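Local atomic coordinates of VAL-1 (Chlorella virus, PDB entry 3GNE), a protein that cleaves alginate by beta-elimination as a family 14 polysaccharide lyase, with a mode of action that depends on pH. Residues A[137-142]-A[200-205]; A[128-133]-A[145-150]; A[172-177]-A[210-215]; A[94-99]-A[113-118]. One frame throughout, in Å; residues are numbered along the deposited sequence. Where two conformers were deposited one is given.

Contact 1. Residues A[137-142]-A[200-205]; sequences QKIPGL and KRINWS
The side-chain amide of Gln137 reads the backbone of Asn203 with both its ends. Its NE2 donates to Asn203 O at 2.9 Å in a nearly straight bond (175°), and its OE1 accepts Asn203 N at the same length. Each bond uses a lone pair in the plane of the accepting carbonyl, so the two together fix the rotation of the amide. A glutamine suits this place because one flat group offers a donor and an acceptor side by side, and the bend at chi2 (-70°) turns it onto the neighbouring chain.

A water donates to Gln137 OE1 at 2.7 Å and to Arg201 O, and accepts from Ile139 N, bridging the 137-142 loop to the end of strand 195-202, where Arg201 and Ile202 form a G1 beta bulge opposite Gly186.

The apolar part centres on Ile202. Ile139 CD1 lies 3.7 Å from Ile202 CG1, and Leu142 CD2 approaches Ile202 CG2 more loosely; a type II turn from Ile139 to Leu142 brings both loop side chains to the same isoleucine.

On the exposed side, Lys138 passes across the side chain of Arg201, whose position is poorly ordered and so doubtful, while Lys138 NZ is hydrogen-bonded to Leu184 O. The polar part of the contact thus rests on backbone groups met by one amide and one water; any repulsion between Lys138 and Arg201 is probably eased by solvent and the Leu184 carbonyl.

Contact 2. Residues A[128-133]-A[145-150]; sequences YIYPPS and EGHGIG. With FLC (citrate anion), chain C.
Tyr128 reaches across to Gly148, and its path can be followed outward from CB. With CG anti to the backbone N (chi1 -173°), the ring is carried alongside the glycine backbone. CD1 passes Gly148 C, and CE1 comes to 3.4 Å from the same carbon. CZ lies close to Gly148 N, and at the tip OH accepts that N-H at 2.8 Å through a bent bond (140°) while donating to OB1 of a bound citrate at 2.6 Å. Glycine fits at 148 because a CB there would run into the rings of both Tyr128 and Tyr130.

Beneath these rings, strands 125-130 and 149-151 pair at one border of the seven-stranded antiparallel sheet of this concanavalin-clan, jelly-roll-like fold. Ile129 and Ile149 are a hydrogen-bonded pair, Ile129 N giving to Ile149 O and Ile149 N to Ile129 O. Their side chains lie on the face away from the citrate, where Leu142 packs on Ile149.

Tyr130, beside Tyr128, brings CE1 to within 3.3 Å of Gly148 N, and its OH donates to citrate OB2 at 2.7 Å, in the plane of the tyrosine ring. Citrate OB2 also takes a straight bond (178°) from His147 ND1 at 2.8 Å, in the plane of the imidazole, and so has two donors where OB1 of the same carboxylate has Tyr128 OH. Citrate probably comes from the crystallisation liquor, but it may mark a pocket that takes carboxylates, as a uronate polymer would require; Lys92, Gly105 and Arg116 also bond to it.

Contact 3. Residues A[172-177]-A[210-215]; sequences TKMNTF and LLISRF
Met174 and Ile212 run alongside each other with their ends pointing opposite ways, Met174 CG lying 4.1 Å from Ile212 CG1. This packing joins the two sheets of the beta sandwich: segment 172-177 runs off strand 166-173 of one, and segment 210-215 leads into strand 212-221 of the other. No hydrogen bond crosses between the segments, so the contact is van der Waals packing, partly against backbone.

Against Leu211 the methionine lies roughly perpendicular, Met174 CG to Leu211 CD2 at 4.2 Å. In the conformer described, its chain is bent at both chi2 (-69°) and chi3 (-41°), which curls the thioether back along the opposite backbone, Met174 SD resting 4.0 Å from Leu211 CA. A flexible, unbranched side chain suits a place where it must follow such a surface, and Trp204 and Ile98 also touch it.

Farther along, Ile212 meets Thr172 at a slant. The beta-branched isoleucine extends CD1 toward the strand, 4.1 Å from Thr172 CB, and packs also on Ile73 and Thr96. Thr172 gives this neighbour its carbon side, while its OG1 is hydrogen-bonded to Asn115. The nearest approach of the pair is to the backbone: Ile212 CD1 stands 3.6 Å from Thr172 O.

Contact 4. Residues A[94-99]-A[113-118]; sequences GGTFIG and ASNRIM
Gly94 opens the pairing of two nearly antiparallel strands (174°), its O accepting Ile117 N at 2.9 Å, with the side chain of Arg116 lying along its backbone. Gly95 stands across from Arg116, and the two CA atoms approach to 4.1 Å. A CB on Gly95 would strike Asn115 O and Arg116 CA, so glycine suits this place; Gly95 CA makes a C-H...O contact of 3.1 Å with Asn115 O.

Thr96 and Asn115 form a hydrogen-bonded pair, N to O both ways. In the conformer described, Thr96 CG2 takes the place between backbone N and carbonyl carbon, which brings it 3.4 Å from Asn115 CB, while the Asn115 amide continues inward to Thr172 and Ser188.

Phe97 turns to the other face and lays its ring flat over Ser114. Ser114 CB sits 3.5 Å from the ring centroid, only 7° off the normal, a CH-pi contact. The small serine lets the ring settle this close, and its OG bonds to Ala103 O.

Ile98 closes the series, paired with Ala113 by hydrogen bonds in both directions; Ile98 CB meets Ala113 CB at 3.9 Å.

Strand 212-221 flanks 91-99, and 125-130 flanks 112-119. Thr96, Asn115 and Ile117 pack on strand 166-173 of the opposite sheet, Ala113 and Asn115 on Trp204, and Thr96 and Ile98 on Ile212 of the next strand, whereas Arg116 reaches the citrate site among Tyr128 and Tyr130.

Contacts 2 and 4 share one sheet, where strands 112-119 and 125-130 are neighbours; their centres lie 10 Å apart, and Tyr128 N approaches Arg116 O at 2.7 Å. Both reach the citrate pocket, contact 2 through its tyrosines and histidine and contact 4 through Arg116. Contact 3 adjoins contact 4 along the next strand, with Leu211 O 2.7 Å from Gly99 N. Contact 1 lies at the end of the sandwich, where Trp204 is common ground: Trp204 CZ3 packs 3.7 Å from Ile129 CG2, its CH2 touches Asn115 CB at 3.5 Å, and its N is 2.8 Å from Asn175 OD1.

Contact 1. Residues A[137-142]-A[200-205]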
loop_
_atom_site.group_PDB
_atom_site.type_symbol
_atom_site.label_atom_id
_atom_site.label_comp_id
_atom_site.label_asym_id
_atom_site.label_seq_id
_atom_site.Cartn_x
_atom_site.Cartn_y
_atom_site.Cartn_z
ATOM N N GLN A 137 4.350 19.915 -8.652
ATOM C CA GLN A 137 5.242 19.189 -7.742
ATOM C C GLN A 137 6.618 19.821 -7.830
ATOM O O GLN A 137 6.907 20.383 -8.879
ATOM C CB GLN A 137 5.365 17.715 -8.118
ATOM C CG GLN A 137 3.963 17.008 -8.050
ATOM C CD GLN A 137 3.444 16.843 -6.626
ATOM O OE1 GLN A 137 4.092 17.099 -5.597
ATOM N NE2 GLN A 137 2.160 16.394 -6.606
ATOM N N LYS A 138 7.423 19.720 -6.790
ATOM C CA LYS A 138 8.806 20.142 -6.933
ATOM C C LYS A 138 9.785 18.997 -6.929
ATOM O O LYS A 138 10.954 19.137 -7.253
ATOM C CB LYS A 138 9.168 21.109 -5.790
ATOM C CG LYS A 138 9.200 20.437 -4.412
ATOM C CD LYS A 138 9.499 21.487 -3.360
ATOM C CE LYS A 138 8.558 21.508 -2.209
ATOM N NZ LYS A 138 9.002 22.141 -0.957
ATOM N N ILE A 139 9.333 17.816 -6.521
ATOM C CA ILE A 139 10.194 16.637 -6.557
ATOM C C ILE A 139 10.363 16.200 -7.994
ATOM O O ILE A 139 9.392 15.898 -8.696
ATOM C CB ILE A 139 9.524 15.516 -5.717
ATOM C CG1 ILE A 139 9.427 15.954 -4.243
ATOM C CG2 ILE A 139 10.193 14.182 -5.910
ATOM C CD1 ILE A 139 8.382 15.108 -3.498
ATOM N N PRO A 140 11.603 16.122 -8.478
ATOM C CA PRO A 140 11.795 15.760 -9.875
ATOM C C PRO A 140 11.220 14.393 -10.193
ATOM O O PRO A 140 11.429 13.448 -9.424
ATOM C CB PRO A 140 13.310 15.698 -10.036
ATOM C CG PRO A 140 13.806 16.640 -8.955
ATOM C CD PRO A 140 12.876 16.449 -7.777
ATOM N N GLY A 141 10.484 14.301 -11.310
ATOM C CA GLY A 141 9.929 13.044 -11.760
ATOM C C GLY A 141 8.658 12.625 -11.020
ATOM O O GLY A 141 8.145 11.570 -11.371
ATOM N N LEU A 142 8.162 13.451 -10.070
ATOM C CA LEU A 142 6.844 13.118 -9.462
ATOM C C LEU A 142 5.743 13.604 -10.414
ATOM O O LEU A 142 5.195 14.690 -10.272
ATOM C CB LEU A 142 6.736 13.719 -8.089
ATOM C CG LEU A 142 5.488 13.296 -7.304
ATOM C CD1 LEU A 142 5.354 11.774 -7.256
ATOM C CD2 LEU A 142 5.541 13.885 -5.894
ATOM N N LYS A 200 9.851 14.238 1.756
ATOM C CA LYS A 200 9.136 15.468 2.075
ATOM C C LYS A 200 8.898 16.264 0.807
ATOM O O LYS A 200 9.451 15.972 -0.267
ATOM C CB LYS A 200 9.980 16.284 3.083
ATOM C CG LYS A 200 10.182 15.579 4.420
ATOM C CD LYS A 200 10.679 16.579 5.469
ATOM C CE LYS A 200 10.788 15.940 6.839
ATOM N NZ LYS A 200 11.360 16.852 7.867
ATOM N N ARG A 201 8.038 17.267 0.897
ATOM C CA ARG A 201 7.799 18.242 -0.183
ATOM C C ARG A 201 6.797 17.846 -1.261
ATOM O O ARG A 201 6.808 18.273 -2.416
ATOM C CB ARG A 201 9.178 18.693 -0.684
ATOM C CG ARG A 201 9.835 19.598 0.380
ATOM C CD ARG A 201 11.058 18.950 1.035
ATOM N NE ARG A 201 12.095 19.935 1.341
ATOM C CZ ARG A 201 13.040 20.361 0.513
ATOM N NH1 ARG A 201 13.113 19.890 -0.730
ATOM N NH2 ARG A 201 13.921 21.271 0.925
ATOM N N ILE A 202 5.833 17.017 -0.833
ATOM C CA ILE A 202 4.843 16.466 -1.762
ATOM C C ILE A 202 3.571 17.277 -1.764
ATOM O O ILE A 202 3.108 17.704 -0.699
ATOM C CB ILE A 202 4.436 15.052 -1.280
ATOM C CG1 ILE A 202 5.658 14.120 -1.179
ATOM C CG2 ILE A 202 3.379 14.492 -2.196
ATOM C CD1 ILE A 202 5.358 12.822 -0.483
ATOM N N ASN A 203 2.995 17.526 -2.923
ATOM C CA ASN A 203 1.591 17.977 -2.992
ATOM C C ASN A 203 0.690 16.742 -3.134
ATOM O O ASN A 203 0.698 16.091 -4.178
ATOM C CB ASN A 203 1.351 18.962 -4.115
ATOM C CG ASN A 203 1.494 20.431 -3.762
ATOM O OD1 ASN A 203 1.560 21.238 -4.700
ATOM N ND2 ASN A 203 1.534 20.795 -2.507
ATOM N N TRP A 204 -0.083 16.442 -2.097
ATOM C CA TRP A 204 -0.989 15.288 -2.174
ATOM C C TRP A 204 -2.332 15.632 -2.755
ATOM O O TRP A 204 -3.004 14.730 -3.297
ATOM C CB TRP A 204 -1.158 14.702 -0.781
ATOM C CG TRP A 204 -0.040 13.830 -0.318
ATOM C CD1 TRP A 204 0.793 14.008 0.738
ATOM C CD2 TRP A 204 0.370 12.570 -0.955
ATOM N NE1 TRP A 204 1.679 12.967 0.817
ATOM C CE2 TRP A 204 1.447 12.078 -0.203
ATOM C CE3 TRP A 204 -0.094 11.870 -2.060
ATOM C CZ2 TRP A 204 2.107 10.890 -0.503
ATOM C CZ3 TRP A 204 0.533 10.678 -2.399
ATOM C CH2 TRP A 204 1.610 10.221 -1.619
ATOM N N SER A 205 -2.798 16.897 -2.678
ATOM C CA SER A 205 -4.077 17.205 -3.303
ATOM C C SER A 205 -4.093 18.706 -3.581
ATOM O O SER A 205 -3.340 19.476 -3.056
ATOM C CB SER A 205 -5.314 16.811 -2.462
ATOM O OG SER A 205 -5.547 17.802 -1.446
HETATM O O HOH W 1 6.630 17.803 -5.032
#

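Contact 2. Residues A[128-133]-A[145-150]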
loop_
_atom_site.group_PDB
_atom_site.type_symbol
_atom_site.label_atom_id
_atom_site.label_comp_id
_atom_site.label_asym_id
_atom_site.label_seq_id
_atom_site.Cartn_x
_atom_site.Cartn_y
_atom_site.Cartn_z
ATOM N N TYR A 128 5.495 3.856 -3.564
ATOM C CA TYR A 128 5.009 3.901 -4.944
ATOM C C TYR A 128 3.807 4.857 -5.017
ATOM O O TYR A 128 2.748 4.568 -4.448
ATOM C CB TYR A 128 4.636 2.490 -5.353
ATOM C CG TYR A 128 4.282 2.341 -6.815
ATOM C CD1 TYR A 128 5.252 2.612 -7.808
ATOM C CD2 TYR A 128 2.998 1.924 -7.185
ATOM C CE1 TYR A 128 4.950 2.487 -9.163
ATOM C CE2 TYR A 128 2.710 1.764 -8.543
ATOM C CZ TYR A 128 3.662 2.045 -9.527
ATOM O OH TYR A 128 3.413 1.899 -10.865
ATOM N N ILE A 129 4.003 5.970 -5.662
ATOM C CA ILE A 129 3.062 7.091 -5.599
ATOM C C ILE A 129 2.439 7.367 -6.949
ATOM O O ILE A 129 3.158 7.525 -7.942
ATOM C CB ILE A 129 3.799 8.360 -5.090
ATOM C CG1 ILE A 129 4.355 8.094 -3.691
ATOM C CG2 ILE A 129 2.846 9.578 -5.124
ATOM C CD1 ILE A 129 5.102 9.288 -3.079
ATOM N N TYR A 130 1.124 7.536 -6.996
ATOM C CA TYR A 130 0.433 8.133 -8.136
ATOM C C TYR A 130 0.012 9.531 -7.673
ATOM O O TYR A 130 -0.892 9.614 -6.802
ATOM C CB TYR A 130 -0.817 7.360 -8.528
ATOM C CG TYR A 130 -0.646 6.270 -9.576
ATOM C CD1 TYR A 130 0.105 5.111 -9.323
ATOM C CD2 TYR A 130 -1.306 6.364 -10.793
ATOM C CE1 TYR A 130 0.223 4.113 -10.304
ATOM C CE2 TYR A 130 -1.169 5.377 -11.755
ATOM C CZ TYR A 130 -0.415 4.257 -11.506
ATOM O OH TYR A 130 -0.339 3.300 -12.506
ATOM N N PRO A 131 0.640 10.575 -8.178
ATOM C CA PRO A 131 0.222 11.937 -7.785
ATOM C C PRO A 131 -0.921 12.446 -8.649
ATOM O O PRO A 131 -1.217 11.844 -9.685
ATOM C CB PRO A 131 1.522 12.742 -8.057
ATOM C CG PRO A 131 2.076 12.050 -9.302
ATOM C CD PRO A 131 1.767 10.578 -9.130
ATOM N N PRO A 132 -1.579 13.535 -8.225
ATOM C CA PRO A 132 -2.704 14.039 -9.007
ATOM C C PRO A 132 -2.311 14.670 -10.329
ATOM O O PRO A 132 -1.254 15.297 -10.442
ATOM C CB PRO A 132 -3.283 15.135 -8.054
ATOM C CG PRO A 132 -2.834 14.750 -6.679
ATOM C CD PRO A 132 -1.399 14.265 -6.942
ATOM N N SER A 133 -3.218 14.564 -11.303
ATOM C CA SER A 133 -2.920 15.345 -12.500
ATOM C C SER A 133 -3.125 16.829 -12.214
ATOM O O SER A 133 -3.838 17.269 -11.323
ATOM C CB SER A 133 -3.811 14.952 -13.681
ATOM O OG SER A 133 -5.091 14.721 -13.138
ATOM N N GLU A 145 1.669 10.887 -14.952
ATOM C CA GLU A 145 1.540 10.249 -16.220
ATOM C C GLU A 145 2.084 8.825 -16.136
ATOM O O GLU A 145 2.930 8.553 -15.264
ATOM C CB GLU A 145 2.374 10.986 -17.294
ATOM C CG GLU A 145 2.079 12.446 -17.441
ATOM C CD GLU A 145 3.359 13.228 -17.698
ATOM O OE1 GLU A 145 3.872 13.151 -18.845
ATOM O OE2 GLU A 145 3.886 13.918 -16.796
ATOM N N GLY A 146 1.642 7.934 -17.010
ATOM C CA GLY A 146 2.234 6.593 -17.022
ATOM C C GLY A 146 2.010 5.846 -15.720
ATOM O O GLY A 146 0.955 5.955 -15.117
ATOM N N HIS A 147 2.989 5.040 -15.301
ATOM C CA HIS A 147 2.936 4.293 -14.077
ATOM C C HIS A 147 3.265 5.173 -12.886
ATOM O O HIS A 147 3.588 6.352 -13.065
ATOM C CB HIS A 147 3.934 3.114 -14.092
ATOM C CG HIS A 147 3.557 2.123 -15.170
ATOM N ND1 HIS A 147 2.523 1.235 -15.056
ATOM C CD2 HIS A 147 4.118 1.930 -16.387
ATOM C CE1 HIS A 147 2.446 0.501 -16.182
ATOM N NE2 HIS A 147 3.403 0.911 -16.995
ATOM N N GLY A 148 3.147 4.586 -11.686
ATOM C CA GLY A 148 3.487 5.343 -10.490
ATOM C C GLY A 148 4.975 5.627 -10.416
ATOM O O GLY A 148 5.819 5.131 -11.189
ATOM N N ILE A 149 5.305 6.424 -9.400
ATOM C CA ILE A 149 6.662 6.885 -9.156
ATOM C C ILE A 149 7.212 6.203 -7.895
ATOM O O ILE A 149 6.615 6.270 -6.811
ATOM C CB ILE A 149 6.694 8.422 -8.969
ATOM C CG1 ILE A 149 5.846 9.160 -9.999
ATOM C CG2 ILE A 149 8.140 8.906 -8.963
ATOM C CD1 ILE A 149 6.181 8.901 -11.458
ATOM N N GLY A 150 8.355 5.531 -8.059
ATOM C CA GLY A 150 8.968 4.787 -6.933
ATOM C C GLY A 150 10.005 5.643 -6.236
ATOM O O GLY A 150 10.699 6.424 -6.882
HETATM C CAC FLC C . -1.416 -0.335 -10.490
HETATM C CA FLC C . -1.350 -0.743 -11.949
HETATM C CB FLC C . 0.067 -1.213 -12.301
HETATM C CBC FLC C . 0.994 -0.022 -12.065
HETATM C CG FLC C . 0.094 -1.604 -13.776
HETATM C CGC FLC C . 1.463 -2.088 -14.279
HETATM O OA1 FLC C . -1.242 -1.185 -9.632
HETATM O OA2 FLC C . -1.637 0.838 -10.248
HETATM O OB1 FLC C . 1.746 -0.085 -11.074
HETATM O OB2 FLC C . 0.908 0.969 -12.834
HETATM O OG1 FLC C . 2.469 -1.808 -13.635
HETATM O OG2 FLC C . 1.471 -2.716 -15.377
HETATM O OHB FLC C . 0.387 -2.340 -11.506
#

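Contact 3. Residues A[172-177]-A[210-215]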
loop_
_atom_site.group_PDB
_atom_site.type_symbol
_atom_site.label_atom_id
_atom_site.label_comp_id
_atom_site.label_asym_id
_atom_site.label_seq_id
_atom_site.Cartn_x
_atom_site.Cartn_y
_atom_site.Cartn_z
ATOM N N THR A 172 1.481 8.627 5.565
ATOM C CA THR A 172 1.055 9.629 4.591
ATOM C C THR A 172 0.669 10.892 5.324
ATOM O O THR A 172 -0.168 10.785 6.230
ATOM C CB THR A 172 -0.171 9.139 3.782
ATOM O OG1 THR A 172 0.127 7.872 3.205
ATOM C CG2 THR A 172 -0.418 10.074 2.632
ATOM N N LYS A 173 1.224 12.047 4.980
ATOM C CA LYS A 173 0.842 13.293 5.655
ATOM C C LYS A 173 0.489 14.316 4.584
ATOM O O LYS A 173 1.302 14.632 3.706
ATOM C CB LYS A 173 2.014 13.817 6.502
ATOM C CG LYS A 173 1.678 15.175 7.151
ATOM C CD LYS A 173 2.805 15.607 8.081
ATOM C CE LYS A 173 2.250 16.786 8.895
ATOM N NZ LYS A 173 2.178 18.040 8.116
ATOM N N MET A 174 -0.753 14.793 4.656
ATOM C CA MET A 174 -1.193 15.762 3.660
ATOM C C MET A 174 -0.339 17.032 3.701
ATOM O O MET A 174 0.128 17.452 4.746
ATOM C CB MET A 174 -2.668 16.157 3.880
ATOM C CG MET A 174 -3.658 15.060 3.507
ATOM S SD MET A 174 -3.749 14.718 1.738
ATOM C CE MET A 174 -3.680 16.362 1.035
ATOM N N ASN A 175 -0.216 17.604 2.489
ATOM C CA ASN A 175 0.274 18.981 2.496
ATOM C C ASN A 175 -0.733 19.898 3.176
ATOM O O ASN A 175 -1.934 19.567 3.340
ATOM C CB ASN A 175 0.434 19.474 1.064
ATOM C CG ASN A 175 -0.844 19.298 0.232
ATOM O OD1 ASN A 175 -1.147 18.184 -0.232
ATOM N ND2 ASN A 175 -1.635 20.389 0.069
ATOM N N THR A 176 -0.243 21.080 3.544
ATOM C CA THR A 176 -1.136 22.144 4.059
ATOM C C THR A 176 -1.573 23.026 2.902
ATOM O O THR A 176 -1.085 22.845 1.793
ATOM C CB THR A 176 -0.508 22.992 5.139
ATOM O OG1 THR A 176 0.655 23.640 4.591
ATOM C CG2 THR A 176 0.002 22.111 6.272
ATOM N N PHE A 177 -2.477 23.951 3.154
ATOM C CA PHE A 177 -2.908 24.895 2.158
ATOM C C PHE A 177 -2.761 26.276 2.783
ATOM O O PHE A 177 -2.952 26.514 3.983
ATOM C CB PHE A 177 -4.376 24.730 1.727
ATOM C CG PHE A 177 -4.535 23.325 1.138
ATOM C CD1 PHE A 177 -4.519 23.156 -0.234
ATOM C CD2 PHE A 177 -4.663 22.237 1.978
ATOM C CE1 PHE A 177 -4.640 21.881 -0.768
ATOM C CE2 PHE A 177 -4.786 20.945 1.450
ATOM C CZ PHE A 177 -4.756 20.803 0.081
ATOM N N LEU A 210 -9.923 17.647 -0.198
ATOM C CA LEU A 210 -9.452 16.340 -0.721
ATOM C C LEU A 210 -8.362 15.844 0.196
ATOM O O LEU A 210 -7.226 16.359 0.126
ATOM C CB LEU A 210 -8.930 16.580 -2.122
ATOM C CG LEU A 210 -10.010 16.958 -3.161
ATOM C CD1 LEU A 210 -9.345 17.440 -4.464
ATOM C CD2 LEU A 210 -11.010 15.830 -3.420
ATOM N N LEU A 211 -8.659 14.920 1.089
ATOM C CA LEU A 211 -7.737 14.512 2.142
ATOM C C LEU A 211 -7.609 13.002 2.059
ATOM O O LEU A 211 -8.137 12.359 1.117
ATOM C CB LEU A 211 -8.284 14.969 3.501
ATOM C CG LEU A 211 -8.552 16.472 3.616
ATOM C CD1 LEU A 211 -9.269 16.711 4.925
ATOM C CD2 LEU A 211 -7.227 17.233 3.530
ATOM N N ILE A 212 -6.907 12.421 3.036
ATOM C CA ILE A 212 -6.812 10.947 2.997
ATOM C C ILE A 212 -8.201 10.338 3.112
ATOM O O ILE A 212 -8.956 10.757 4.007
ATOM C CB ILE A 212 -5.890 10.506 4.125
ATOM C CG1 ILE A 212 -4.484 11.056 3.919
ATOM C CG2 ILE A 212 -5.900 8.981 4.224
ATOM C CD1 ILE A 212 -3.552 11.009 5.122
ATOM N N SER A 213 -8.522 9.428 2.211
ATOM C CA SER A 213 -9.931 8.943 2.146
ATOM C C SER A 213 -10.064 7.490 2.387
ATOM O O SER A 213 -11.149 7.096 2.784
ATOM C CB SER A 213 -10.539 9.366 0.809
ATOM O OG SER A 213 -9.784 8.850 -0.268
ATOM N N ARG A 214 -9.049 6.640 2.169
ATOM C CA ARG A 214 -9.216 5.230 2.507
ATOM C C ARG A 214 -7.880 4.526 2.584
ATOM O O ARG A 214 -6.879 5.005 2.035
ATOM C CB ARG A 214 -10.085 4.432 1.497
ATOM C CG ARG A 214 -9.403 4.198 0.133
ATOM C CD ARG A 214 -10.354 3.379 -0.747
ATOM N NE ARG A 214 -9.783 2.850 -1.988
ATOM C CZ ARG A 214 -9.647 3.523 -3.132
ATOM N NH1 ARG A 214 -10.009 4.832 -3.164
ATOM N NH2 ARG A 214 -9.138 2.902 -4.178
ATOM N N PHE A 215 -7.877 3.391 3.255
ATOM C CA PHE A 215 -6.855 2.371 3.088
ATOM C C PHE A 215 -7.287 1.421 1.992
ATOM O O PHE A 215 -8.444 0.981 1.977
ATOM C CB PHE A 215 -6.710 1.575 4.394
ATOM C CG PHE A 215 -5.621 0.501 4.357
ATOM C CD1 PHE A 215 -4.282 0.845 4.156
ATOM C CD2 PHE A 215 -6.010 -0.839 4.533
ATOM C CE1 PHE A 215 -3.289 -0.148 4.161
ATOM C CE2 PHE A 215 -4.994 -1.798 4.563
ATOM C CZ PHE A 215 -3.657 -1.471 4.390
#

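Contact 4. Residues A[94-99]-A[113-118]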
loop_
_atom_site.group_PDB
_atom_site.type_symbol
_atom_site.label_atom_id
_atom_site.label_comp_id
_atom_site.label_asym_id
_atom_site.label_seq_id
_atom_site.Cartn_x
_atom_site.Cartn_y
_atom_site.Cartn_z
ATOM N N GLY A 94 -0.252 -2.562 -0.473
ATOM C CA GLY A 94 -1.398 -1.682 -0.360
ATOM C C GLY A 94 -0.931 -0.337 0.150
ATOM O O GLY A 94 0.264 -0.081 0.246
ATOM N N GLY A 95 -1.887 0.518 0.488
ATOM C CA GLY A 95 -1.483 1.853 0.982
ATOM C C GLY A 95 -2.718 2.717 1.085
ATOM O O GLY A 95 -3.832 2.257 1.286
ATOM N N THR A 96 -2.483 3.997 0.978
ATOM C CA THR A 96 -3.504 4.993 1.241
ATOM C C THR A 96 -3.871 5.729 -0.018
ATOM O O THR A 96 -3.022 5.995 -0.847
ATOM C CB THR A 96 -2.902 5.954 2.300
ATOM O OG1 THR A 96 -3.879 6.761 2.891
ATOM C CG2 THR A 96 -1.925 6.843 1.570
ATOM N N PHE A 97 -5.172 6.041 -0.151
ATOM C CA PHE A 97 -5.659 6.875 -1.252
ATOM C C PHE A 97 -6.129 8.217 -0.707
ATOM O O PHE A 97 -6.611 8.264 0.428
ATOM C CB PHE A 97 -6.810 6.175 -2.000
ATOM C CG PHE A 97 -6.254 5.187 -3.052
ATOM C CD1 PHE A 97 -5.565 4.047 -2.666
ATOM C CD2 PHE A 97 -6.448 5.428 -4.415
ATOM C CE1 PHE A 97 -5.092 3.143 -3.629
ATOM C CE2 PHE A 97 -5.967 4.567 -5.393
ATOM C CZ PHE A 97 -5.278 3.438 -4.981
ATOM N N ILE A 98 -5.910 9.247 -1.525
ATOM C CA ILE A 98 -6.187 10.643 -1.225
ATOM C C ILE A 98 -7.355 11.115 -2.081
ATOM O O ILE A 98 -7.302 10.838 -3.285
ATOM C CB ILE A 98 -5.005 11.554 -1.606
ATOM C CG1 ILE A 98 -3.722 11.291 -0.827
ATOM C CG2 ILE A 98 -5.391 13.020 -1.411
ATOM C CD1 ILE A 98 -4.107 10.842 0.570
ATOM N N GLY A 99 -8.333 11.808 -1.518
ATOM C CA GLY A 99 -9.340 12.447 -2.394
ATOM C C GLY A 99 -10.241 11.380 -3.019
ATOM O O GLY A 99 -10.612 10.373 -2.392
ATOM N N ALA A 113 -4.970 10.802 -5.450
ATOM C CA ALA A 113 -3.575 10.362 -5.391
ATOM C C ALA A 113 -3.512 9.089 -4.578
ATOM O O ALA A 113 -4.453 8.721 -3.872
ATOM C CB ALA A 113 -2.696 11.415 -4.701
ATOM N N SER A 114 -2.371 8.398 -4.663
ATOM C CA SER A 114 -2.236 7.195 -3.827
ATOM C C SER A 114 -0.757 7.019 -3.431
ATOM O O SER A 114 0.172 7.456 -4.140
ATOM C CB SER A 114 -2.755 5.908 -4.491
ATOM O OG SER A 114 -1.958 5.689 -5.671
ATOM N N ASN A 115 -0.614 6.366 -2.265
ATOM C CA ASN A 115 0.689 6.123 -1.632
ATOM C C ASN A 115 0.738 4.656 -1.260
ATOM O O ASN A 115 0.027 4.292 -0.315
ATOM C CB ASN A 115 0.808 7.009 -0.375
ATOM C CG ASN A 115 2.229 7.092 0.130
ATOM O OD1 ASN A 115 3.146 6.837 -0.672
ATOM N ND2 ASN A 115 2.406 7.409 1.404
ATOM N N ARG A 116 1.493 3.842 -1.995
ATOM C CA ARG A 116 1.453 2.411 -1.763
ATOM C C ARG A 116 2.842 1.848 -1.524
ATOM O O ARG A 116 3.842 2.404 -1.949
ATOM C CB ARG A 116 0.863 1.685 -2.967
ATOM C CG ARG A 116 -0.658 1.852 -3.051
ATOM C CD ARG A 116 -1.248 1.001 -4.208
ATOM N NE ARG A 116 -0.844 1.685 -5.484
ATOM C CZ ARG A 116 -1.051 1.184 -6.697
ATOM N NH1 ARG A 116 -1.623 -0.034 -6.833
ATOM N NH2 ARG A 116 -0.703 1.847 -7.814
ATOM N N ILE A 117 2.860 0.686 -0.865
ATOM C CA ILE A 117 4.063 -0.121 -0.795
ATOM C C ILE A 117 4.088 -1.091 -1.958
ATOM O O ILE A 117 3.069 -1.807 -2.212
ATOM C CB ILE A 117 4.048 -0.959 0.513
ATOM C CG1 ILE A 117 4.202 -0.071 1.752
ATOM C CG2 ILE A 117 5.117 -2.047 0.432
ATOM C CD1 ILE A 117 5.590 0.559 1.929
ATOM N N MET A 118 5.220 -1.163 -2.647
ATOM C CA MET A 118 5.517 -2.263 -3.545
ATOM C C MET A 118 6.743 -3.029 -3.037
ATOM O O MET A 118 7.683 -2.462 -2.502
ATOM C CB MET A 118 5.887 -1.818 -4.960
ATOM C CG MET A 118 4.644 -1.553 -5.822
ATOM S SD MET A 118 5.138 -1.079 -7.507
ATOM C CE MET A 118 5.773 -2.621 -8.161
#